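Local coordinates for protein catalase-3 (Neurospora crassa, PDB 4AJ9) that breaks down hydrogen peroxide to water and dioxygen at a heme group and probably protects the cell from peroxide damage, at residues Asn358-Ile370 with Asn380-Lys392. Residues are numbered along the deposited sequence; the frame is centred on the assembly and turned at random. Where two conformers were deposited one is given.
Sequences NRHRGPNFEQLPI and NHRDGQGQAWIHK. With HEM (protoporphyrin IX containing Fe), chain Y.
Gln367 and Asn364 reach across with their amides and carry the four direct hydrogen bonds. OE1 of Gln367 takes the backbone N of Ala388 at 2.8 Å. Its NE2 gives a nearly straight bond to OE1 of Gln387 at 2.9 Å. The two glutamine amide planes stand 81° apart. Both N-H groups of Asn364 ND2 are used, one on Asp383 O at 3.0 Å and one on Gln385 O at 2.9 Å, the latter approached from above its carbonyl plane; OD1 turns instead to His53 of a second subunit. Asn364 sits just beyond helix 343-360, which carries Tyr352, by similarity the axial ligand of the heme iron; its amide ties this exit to the type II turn Gly384-Gln387. In that helix, Arg359 grips a heme propionate through NE and NH2. Gln387, bent at chi2 (60°), folds back so that NE2 meets Asp383 O while OE1 also accepts Trp389 N. A leucine here would probably leave Gln367 NE2 and Trp389 N without their shared acceptor, with the Gln367 amide held mainly through OE1. Farther out, Gln367 NE2 lies 3.3 Å above the Trp389 ring, over its centre, and CG makes a CH-pi contact with the same indole. Water bridges Trp389 NE1 to Gln367 O. Pro363 CG rests on Gly384 CA at 3.9 Å, where any side chain on the glycine would clash.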
ATOM      1  N   ASN C 358       6.984   4.815  -0.337  1.00  5.01           N
ATOM      2  CA  ASN C 358       6.767   3.891  -1.447  1.00  5.96           C
ATOM      3  C   ASN C 358       7.353   2.514  -1.158  1.00  7.72           C
ATOM      4  O   ASN C 358       6.674   1.494  -1.287  1.00  4.54           O
ATOM      5  CB  ASN C 358       7.373   4.419  -2.752  1.00  5.41           C
ATOM      6  CG  ASN C 358       6.948   3.597  -3.959  1.00  8.89           C
ATOM      7  OD1 ASN C 358       5.768   3.547  -4.284  1.00 11.20           O
ATOM      8  ND2 ASN C 358       7.911   2.945  -4.626  1.00  3.93           N
ATOM      9  N   ARG C 359       8.617   2.491  -0.760  0.65  3.87           N
ATOM     10  CA  ARG C 359       9.295   1.226  -0.540  0.65  5.17           C
ATOM     11  C   ARG C 359       8.669   0.441   0.610  0.65  5.28           C
ATOM     12  O   ARG C 359       8.504  -0.776   0.521  0.65  6.60           O
ATOM     13  CB  ARG C 359      10.778   1.465  -0.282  0.65  5.01           C
ATOM     14  CG  ARG C 359      11.640   0.255  -0.546  0.65  3.26           C
ATOM     15  CD  ARG C 359      12.933   0.673  -1.231  0.65  4.50           C
ATOM     16  NE  ARG C 359      13.836   1.385  -0.331  0.65  2.97           N
ATOM     17  CZ  ARG C 359      14.499   0.817   0.674  0.65  4.85           C
ATOM     18  NH1 ARG C 359      14.346  -0.476   0.932  0.65  2.73           N
ATOM     19  NH2 ARG C 359      15.306   1.552   1.434  0.65  3.08           N
ATOM     20  N   HIS C 360       8.320   1.137   1.691  1.00  3.92           N
ATOM     21  CA  HIS C 360       7.805   0.468   2.888  1.00  7.41           C
ATOM     22  C   HIS C 360       6.291   0.518   3.058  1.00  9.02           C
ATOM     23  O   HIS C 360       5.751  -0.040   4.016  1.00  9.77           O
ATOM     24  CB  HIS C 360       8.511   0.983   4.149  1.00  5.70           C
ATOM     25  CG  HIS C 360       9.968   0.624   4.207  1.00  8.50           C
ATOM     26  ND1 HIS C 360      10.403  -0.663   4.447  1.00  5.78           N
ATOM     27  CD2 HIS C 360      11.086   1.373   4.041  1.00  5.70           C
ATOM     28  CE1 HIS C 360      11.726  -0.688   4.439  1.00  8.28           C
ATOM     29  NE2 HIS C 360      12.165   0.533   4.195  1.00  5.29           N
ATOM     30  N   ARG C 361       5.606   1.186   2.138  1.00  5.87           N
ATOM     31  CA  ARG C 361       4.138   1.275   2.179  1.00 16.02           C
ATOM     32  C   ARG C 361       3.554   1.651   3.545  1.00 22.24           C
ATOM     33  O   ARG C 361       2.577   1.053   4.000  1.00 17.11           O
ATOM     34  CB  ARG C 361       3.508  -0.045   1.717  1.00 13.94           C
ATOM     35  CG  ARG C 361       3.372  -0.189   0.213  1.00 22.04           C
ATOM     36  CD  ARG C 361       4.726  -0.373  -0.467  1.00 32.01           C
ATOM     37  NE  ARG C 361       4.636  -0.209  -1.918  1.00 32.08           N
ATOM     38  CZ  ARG C 361       4.250   0.917  -2.519  1.00  4.78           C
ATOM     39  NH1 ARG C 361       3.926   1.978  -1.795  1.00 32.97           N
ATOM     40  NH2 ARG C 361       4.197   0.979  -3.834  1.00 27.60           N
ATOM     41  N   GLY C 362       4.131   2.655   4.186  1.00 12.55           N
ATOM     42  CA  GLY C 362       3.707   3.031   5.517  1.00 13.70           C
ATOM     43  C   GLY C 362       4.711   3.982   6.133  1.00 11.56           C
ATOM     44  O   GLY C 362       5.843   4.073   5.682  1.00  6.57           O
ATOM     45  N   PRO C 363       4.287   4.708   7.168  1.00  7.82           N
ATOM     46  CA  PRO C 363       5.059   5.770   7.801  1.00  4.86           C
ATOM     47  C   PRO C 363       5.894   5.284   8.977  1.00  3.76           C
ATOM     48  O   PRO C 363       6.605   6.087   9.573  1.00  6.75           O
ATOM     49  CB  PRO C 363       3.958   6.706   8.305  1.00  2.12           C
ATOM     50  CG  PRO C 363       2.882   5.763   8.707  1.00  2.18           C
ATOM     51  CD  PRO C 363       2.915   4.648   7.699  1.00  9.50           C
ATOM     52  N   ASN C 364       5.813   3.998   9.314  1.00  5.39           N
ATOM     53  CA  ASN C 364       6.525   3.481  10.481  1.00  7.52           C
ATOM     54  C   ASN C 364       7.812   2.715  10.179  1.00  5.73           C
ATOM     55  O   ASN C 364       8.274   1.924  11.001  1.00  5.49           O
ATOM     56  CB  ASN C 364       5.575   2.646  11.355  1.00  4.10           C
ATOM     57  CG  ASN C 364       4.606   3.522  12.135  1.00  6.40           C
ATOM     58  OD1 ASN C 364       5.031   4.452  12.822  1.00  5.96           O
ATOM     59  ND2 ASN C 364       3.300   3.251  12.012  1.00  3.36           N
ATOM     60  N   PHE C 365       8.399   2.967   9.014  1.00  3.93           N
ATOM     61  CA  PHE C 365       9.619   2.269   8.604  1.00  4.52           C
ATOM     62  C   PHE C 365      10.780   2.506   9.564  1.00  4.18           C
ATOM     63  O   PHE C 365      11.712   1.694   9.617  1.00  3.58           O
ATOM     64  CB  PHE C 365      10.014   2.684   7.178  1.00  5.73           C
ATOM     65  CG  PHE C 365      10.040   4.161   6.986  1.00  3.81           C
ATOM     66  CD1 PHE C 365      11.174   4.886   7.286  1.00  4.47           C
ATOM     67  CD2 PHE C 365       8.903   4.836   6.547  1.00  4.11           C
ATOM     68  CE1 PHE C 365      11.190   6.262   7.130  1.00  4.94           C
ATOM     69  CE2 PHE C 365       8.905   6.198   6.395  1.00  8.06           C
ATOM     70  CZ  PHE C 365      10.049   6.920   6.686  1.00  6.11           C
ATOM     71  N   GLU C 366      10.750   3.594  10.342  1.00  3.08           N
ATOM     72  CA  GLU C 366      11.855   3.803  11.292  1.00  2.42           C
ATOM     73  C   GLU C 366      11.784   2.810  12.457  1.00  3.79           C
ATOM     74  O   GLU C 366      12.728   2.702  13.239  1.00  5.50           O
ATOM     75  CB  GLU C 366      11.935   5.249  11.823  1.00  1.61           C
ATOM     76  CG  GLU C 366      12.073   6.344  10.746  1.00  1.91           C
ATOM     77  CD  GLU C 366      13.470   6.449  10.144  1.00  5.05           C
ATOM     78  OE1 GLU C 366      14.105   5.415   9.843  1.00  4.59           O
ATOM     79  OE2 GLU C 366      13.947   7.586   9.963  1.00  4.45           O
ATOM     80  N   GLN C 367      10.668   2.092  12.563  1.00  5.88           N
ATOM     81  CA  GLN C 367      10.490   1.091  13.611  1.00  2.76           C
ATOM     82  C   GLN C 367      11.077  -0.282  13.256  1.00  6.78           C
ATOM     83  O   GLN C 367      11.236  -1.135  14.131  1.00  4.39           O
ATOM     84  CB  GLN C 367       9.006   0.967  13.993  1.00  2.80           C
ATOM     85  CG  GLN C 367       8.406   2.259  14.520  1.00  7.06           C
ATOM     86  CD  GLN C 367       7.002   2.076  15.072  1.00  3.81           C
ATOM     87  OE1 GLN C 367       6.262   1.192  14.645  1.00  6.38           O
ATOM     88  NE2 GLN C 367       6.632   2.917  16.038  1.00  6.33           N
ATOM     89  N   LEU C 368      11.426  -0.497  11.987  1.00  4.43           N
ATOM     90  CA  LEU C 368      12.039  -1.760  11.594  1.00  5.51           C
ATOM     91  C   LEU C 368      13.359  -1.927  12.345  1.00  9.68           C
ATOM     92  O   LEU C 368      14.083  -0.959  12.551  1.00  5.33           O
ATOM     93  CB  LEU C 368      12.281  -1.802  10.088  1.00  3.18           C
ATOM     94  CG  LEU C 368      11.004  -1.752   9.245  1.00  4.36           C
ATOM     95  CD1 LEU C 368      11.339  -1.612   7.765  1.00  7.89           C
ATOM     96  CD2 LEU C 368      10.161  -3.000   9.497  1.00 10.42           C
ATOM     97  N   PRO C 369      13.673  -3.156  12.762  1.00  6.27           N
ATOM     98  CA  PRO C 369      14.889  -3.344  13.568  1.00  7.17           C
ATOM     99  C   PRO C 369      16.124  -2.663  12.972  1.00  8.49           C
ATOM    100  O   PRO C 369      16.871  -2.010  13.706  1.00  2.41           O
ATOM    101  CB  PRO C 369      15.050  -4.862  13.590  1.00  6.21           C
ATOM    102  CG  PRO C 369      13.615  -5.369  13.505  1.00  4.06           C
ATOM    103  CD  PRO C 369      12.953  -4.421  12.529  1.00  5.41           C
ATOM    104  N   ILE C 370      16.336  -2.799  11.668  1.00  2.31           N
ATOM    105  CA  ILE C 370      17.557  -2.254  11.054  1.00  4.90           C
ATOM    106  C   ILE C 370      17.553  -0.719  10.987  1.00  6.89           C
ATOM    107  O   ILE C 370      18.612  -0.095  10.920  1.00  5.19           O
ATOM    108  CB  ILE C 370      17.825  -2.863   9.642  1.00  7.69           C
ATOM    109  CG1 ILE C 370      19.236  -2.514   9.143  1.00  4.68           C
ATOM    110  CG2 ILE C 370      16.767  -2.420   8.648  1.00  2.31           C
ATOM    111  CD1 ILE C 370      20.364  -3.273   9.862  1.00  4.90           C
ATOM    112  N   ASN C 380       5.221  12.606  20.102  1.00  4.45           N
ATOM    113  CA  ASN C 380       3.778  12.468  20.121  1.00  3.43           C
ATOM    114  C   ASN C 380       3.215  11.862  18.845  1.00  2.58           C
ATOM    115  O   ASN C 380       2.019  11.972  18.582  1.00  4.25           O
ATOM    116  CB  ASN C 380       3.128  13.818  20.440  1.00  3.49           C
ATOM    117  CG  ASN C 380       3.429  14.267  21.854  1.00  6.21           C
ATOM    118  OD1 ASN C 380       3.427  13.450  22.771  1.00  4.25           O
ATOM    119  ND2 ASN C 380       3.717  15.557  22.038  1.00  1.85           N
ATOM    120  N   HIS C 381       4.085  11.230  18.055  1.00  4.05           N
ATOM    121  CA  HIS C 381       3.653  10.492  16.867  1.00  4.30           C
ATOM    122  C   HIS C 381       2.826   9.269  17.282  1.00  4.34           C
ATOM    123  O   HIS C 381       3.172   8.585  18.251  1.00  4.11           O
ATOM    124  CB  HIS C 381       4.852  10.013  16.055  1.00  1.37           C
ATOM    125  CG  HIS C 381       5.738  11.115  15.554  1.00  2.96           C
ATOM    126  ND1 HIS C 381       6.650  10.921  14.542  1.00  2.77           N
ATOM    127  CD2 HIS C 381       5.875  12.407  15.940  1.00  4.69           C
ATOM    128  CE1 HIS C 381       7.301  12.049  14.313  1.00  3.93           C
ATOM    129  NE2 HIS C 381       6.844  12.968  15.143  1.00  5.32           N
ATOM    130  N   ARG C 382       1.764   8.970  16.540  1.00  2.39           N
ATOM    131  CA  ARG C 382       0.914   7.821  16.870  1.00  3.24           C
ATOM    132  C   ARG C 382       0.355   7.157  15.629  1.00  4.11           C
ATOM    133  O   ARG C 382       0.298   7.762  14.566  1.00  2.56           O
ATOM    134  CB  ARG C 382      -0.268   8.241  17.742  1.00  4.65           C
ATOM    135  CG  ARG C 382       0.105   8.788  19.106  1.00  3.78           C
ATOM    136  CD  ARG C 382       0.746   7.731  19.985  1.00  5.14           C
ATOM    137  NE  ARG C 382       0.910   8.247  21.349  1.00  3.69           N
ATOM    138  CZ  ARG C 382       1.979   8.908  21.776  1.00  2.45           C
ATOM    139  NH1 ARG C 382       2.991   9.163  20.946  1.00  2.99           N
ATOM    140  NH2 ARG C 382       2.030   9.334  23.038  1.00  3.03           N
ATOM    141  N   ASP C 383      -0.094   5.915  15.797  1.00  4.46           N
ATOM    142  CA  ASP C 383      -0.820   5.188  14.759  1.00  6.15           C
ATOM    143  C   ASP C 383       0.016   5.004  13.490  1.00  2.89           C
ATOM    144  O   ASP C 383       1.239   4.833  13.546  1.00  1.90           O
ATOM    145  CB  ASP C 383      -2.146   5.891  14.414  1.00  2.35           C
ATOM    146  CG  ASP C 383      -2.997   6.211  15.636  1.00  7.54           C
ATOM    147  OD1 ASP C 383      -2.633   5.819  16.770  1.00  4.89           O
ATOM    148  OD2 ASP C 383      -4.059   6.850  15.450  1.00  4.85           O
ATOM    149  N   GLY C 384      -0.653   5.044  12.341  1.00  2.38           N
ATOM    150  CA  GLY C 384       0.008   4.735  11.082  1.00  2.56           C
ATOM    151  C   GLY C 384       0.143   3.238  10.858  1.00  3.62           C
ATOM    152  O   GLY C 384       0.236   2.461  11.810  1.00  6.89           O
ATOM    153  N   GLN C 385       0.152   2.831   9.588  1.00  6.47           N
ATOM    154  CA  GLN C 385       0.237   1.417   9.227  1.00  8.18           C
ATOM    155  C   GLN C 385       1.384   0.725   9.961  1.00  6.02           C
ATOM    156  O   GLN C 385       2.503   1.246  10.043  1.00  4.47           O
ATOM    157  CB  GLN C 385       0.433   1.274   7.705  1.00  6.14           C
ATOM    158  CG  GLN C 385      -0.156   0.005   7.096  1.00 25.40           C
ATOM    159  CD  GLN C 385      -1.684  -0.022   7.114  1.00 19.19           C
ATOM    160  OE1 GLN C 385      -2.343   0.468   6.193  1.00 26.28           O
ATOM    161  NE2 GLN C 385      -2.251  -0.603   8.161  1.00 22.76           N
ATOM    162  N   GLY C 386       1.103  -0.443  10.515  1.00  3.79           N
ATOM    163  CA  GLY C 386       2.158  -1.272  11.062  1.00  4.45           C
ATOM    164  C   GLY C 386       2.706  -0.808  12.407  1.00  7.85           C
ATOM    165  O   GLY C 386       3.757  -1.284  12.828  1.00  8.66           O
ATOM    166  N   GLN C 387       2.003   0.108  13.079  1.00  5.17           N
ATOM    167  CA  GLN C 387       2.461   0.641  14.364  1.00  3.79           C
ATOM    168  C   GLN C 387       2.924  -0.487  15.284  1.00  6.44           C
ATOM    169  O   GLN C 387       2.136  -1.342  15.665  1.00  7.24           O
ATOM    170  CB  GLN C 387       1.356   1.473  15.048  1.00  1.72           C
ATOM    171  CG  GLN C 387       1.722   1.951  16.468  1.00  4.42           C
ATOM    172  CD  GLN C 387       2.978   2.831  16.487  1.00  6.37           C
ATOM    173  OE1 GLN C 387       3.993   2.480  17.098  1.00  8.02           O
ATOM    174  NE2 GLN C 387       2.913   3.973  15.801  1.00  2.04           N
ATOM    175  N   ALA C 388       4.201  -0.498  15.643  1.00  4.86           N
ATOM    176  CA  ALA C 388       4.742  -1.645  16.369  1.00  6.44           C
ATOM    177  C   ALA C 388       4.862  -1.445  17.876  1.00 11.13           C
ATOM    178  O   ALA C 388       5.258  -2.370  18.598  1.00  7.41           O
ATOM    179  CB  ALA C 388       6.099  -2.071  15.779  1.00  8.43           C
ATOM    180  N   TRP C 389       4.536  -0.248  18.350  1.00  4.29           N
ATOM    181  CA  TRP C 389       4.648   0.033  19.777  1.00  5.75           C
ATOM    182  C   TRP C 389       3.280   0.283  20.383  1.00  2.84           C
ATOM    183  O   TRP C 389       2.298   0.473  19.661  1.00  6.61           O
ATOM    184  CB  TRP C 389       5.539   1.262  20.021  1.00  7.14           C
ATOM    185  CG  TRP C 389       6.876   1.179  19.363  1.00  5.56           C
ATOM    186  CD1 TRP C 389       7.509   0.051  18.919  1.00  9.66           C
ATOM    187  CD2 TRP C 389       7.749   2.276  19.066  1.00  6.72           C
ATOM    188  NE1 TRP C 389       8.720   0.380  18.352  1.00 11.22           N
ATOM    189  CE2 TRP C 389       8.896   1.738  18.438  1.00 11.22           C
ATOM    190  CE3 TRP C 389       7.672   3.660  19.266  1.00  6.03           C
ATOM    191  CZ2 TRP C 389       9.959   2.537  18.002  1.00 12.20           C
ATOM    192  CZ3 TRP C 389       8.727   4.456  18.838  1.00 12.17           C
ATOM    193  CH2 TRP C 389       9.861   3.886  18.210  1.00 11.73           C
ATOM    194  N   ILE C 390       3.233   0.286  21.715  1.00  4.38           N
ATOM    195  CA  ILE C 390       2.061   0.704  22.458  1.00  2.08           C
ATOM    196  C   ILE C 390       2.439   1.885  23.343  1.00  2.97           C
ATOM    197  O   ILE C 390       3.145   1.733  24.340  1.00  3.39           O
ATOM    198  CB  ILE C 390       1.483  -0.449  23.298  1.00  3.82           C
ATOM    199  CG1 ILE C 390       0.944  -1.540  22.370  1.00  3.70           C
ATOM    200  CG2 ILE C 390       0.365   0.050  24.185  1.00  2.03           C
ATOM    201  CD1 ILE C 390       0.667  -2.849  23.051  1.00  5.75           C
ATOM    202  N   HIS C 391       1.977   3.069  22.954  1.00  4.55           N
ATOM    203  CA  HIS C 391       2.332   4.296  23.646  1.00  4.88           C
ATOM    204  C   HIS C 391       1.539   4.482  24.929  1.00  4.14           C
ATOM    205  O   HIS C 391       0.315   4.351  24.945  1.00  6.81           O
ATOM    206  CB  HIS C 391       2.132   5.523  22.748  1.00  4.58           C
ATOM    207  CG  HIS C 391       3.079   5.596  21.592  1.00  4.97           C
ATOM    208  ND1 HIS C 391       2.861   4.926  20.406  1.00  3.82           N
ATOM    209  CD2 HIS C 391       4.244   6.275  21.433  1.00  3.54           C
ATOM    210  CE1 HIS C 391       3.856   5.175  19.571  1.00  6.80           C
ATOM    211  NE2 HIS C 391       4.705   5.996  20.167  1.00  5.71           N
ATOM    212  N   LYS C 392       2.256   4.828  25.994  1.00  6.36           N
ATOM    213  CA  LYS C 392       1.675   4.996  27.323  1.00  5.51           C
ATOM    214  C   LYS C 392       1.077   6.389  27.546  1.00  5.87           C
ATOM    215  O   LYS C 392       0.082   6.523  28.250  1.00  8.82           O
ATOM    216  CB  LYS C 392       2.749   4.716  28.376  1.00 12.17           C
ATOM    217  CG  LYS C 392       2.257   4.653  29.817  1.00 26.32           C
ATOM    218  CD  LYS C 392       3.405   4.325  30.780  1.00 33.59           C
ATOM    219  CE  LYS C 392       4.327   3.211  30.233  1.00 38.07           C
ATOM    220  NZ  LYS C 392       3.730   1.834  30.210  1.00 32.02           N
TER
HETATM  221  CHA HEM Y1720      19.436   6.298  -3.023  1.00  3.43           C
HETATM  222  CHB HEM Y1720      23.698   8.648  -3.045  1.00  4.66           C
HETATM  223  CHC HEM Y1720      21.578  12.385  -5.283  1.00  5.71           C
HETATM  224  CHD HEM Y1720      17.231  10.414  -4.456  1.00  5.92           C
HETATM  225  C1A HEM Y1720      20.783   6.575  -2.869  1.00  3.27           C
HETATM  226  C2A HEM Y1720      21.798   5.683  -2.321  1.00  4.40           C
HETATM  227  C3A HEM Y1720      22.975   6.333  -2.345  1.00  4.30           C
HETATM  228  C4A HEM Y1720      22.744   7.658  -2.884  1.00  4.55           C
HETATM  229  CMA HEM Y1720      24.351   5.805  -1.869  1.00  2.35           C
HETATM  230  CAA HEM Y1720      21.549   4.224  -1.853  1.00  1.90           C
HETATM  231  CBA HEM Y1720      21.407   4.129  -0.338  1.00  4.61           C
HETATM  232  CGA HEM Y1720      21.276   2.675   0.036  1.00  4.30           C
HETATM  233  O1A HEM Y1720      20.163   2.250   0.432  1.00  4.96           O
HETATM  234  O2A HEM Y1720      22.288   1.932  -0.072  1.00  4.88           O
HETATM  235  C1B HEM Y1720      23.484   9.894  -3.603  1.00  3.63           C
HETATM  236  C2B HEM Y1720      24.455  10.972  -3.679  1.00  4.37           C
HETATM  237  C3B HEM Y1720      23.880  12.002  -4.318  1.00  3.57           C
HETATM  238  C4B HEM Y1720      22.520  11.613  -4.638  1.00  5.58           C
HETATM  239  CMB HEM Y1720      25.891  10.852  -3.117  1.00  1.69           C
HETATM  240  CAB HEM Y1720      24.459  13.402  -4.632  1.00  8.96           C
HETATM  241  CBB HEM Y1720      25.433  13.922  -3.876  1.00 11.90           C
HETATM  242  C1C HEM Y1720      20.220  12.206  -5.172  1.00  3.45           C
HETATM  243  C2C HEM Y1720      19.198  13.207  -5.440  1.00  4.52           C
HETATM  244  C3C HEM Y1720      18.010  12.635  -5.226  1.00  8.29           C
HETATM  245  C4C HEM Y1720      18.235  11.286  -4.775  1.00  5.40           C
HETATM  246  CMC HEM Y1720      19.460  14.641  -5.936  1.00  2.50           C
HETATM  247  CAC HEM Y1720      16.614  13.263  -5.320  1.00  4.71           C
HETATM  248  CBC HEM Y1720      16.458  14.554  -5.017  1.00 10.17           C
HETATM  249  C1D HEM Y1720      17.406   9.136  -4.015  1.00  8.15           C
HETATM  250  C2D HEM Y1720      16.325   8.239  -3.695  1.00  2.41           C
HETATM  251  C3D HEM Y1720      17.012   6.956  -3.251  1.00  0.97           C
HETATM  252  C4D HEM Y1720      18.434   7.208  -3.337  1.00  1.58           C
HETATM  253  CMD HEM Y1720      14.815   8.544  -3.795  1.00  2.92           C
HETATM  254  CAD HEM Y1720      16.327   5.662  -2.782  1.00  3.01           C
HETATM  255  CBD HEM Y1720      16.303   5.702  -1.258  1.00  3.52           C
HETATM  256  CGD HEM Y1720      15.535   4.517  -0.737  1.00  2.95           C
HETATM  257  O1D HEM Y1720      15.744   4.152   0.445  1.00  3.32           O
HETATM  258  O2D HEM Y1720      14.742   3.925  -1.513  1.00  7.16           O
HETATM  259  NA  HEM Y1720      21.400   7.766  -3.194  1.00  1.81           N
HETATM  260  NB  HEM Y1720      22.323  10.326  -4.191  1.00  3.03           N
HETATM  261  NC  HEM Y1720      19.592  11.048  -4.765  1.00  4.10           N
HETATM  262  ND  HEM Y1720      18.624   8.507  -3.790  1.00  2.46           N
HETATM  263 FE   HEM Y1720      20.506   9.439  -3.885  1.00  5.35          FE
HETATM  264  O   HOH W   1       4.640   1.627   8.246  1.00  8.07           O
HETATM  265  O   HOH W   2      10.242  -1.699  16.758  1.00 12.30           O
HETATM  266  O   HOH W   3       6.451  -0.653  12.606  1.00 13.76           O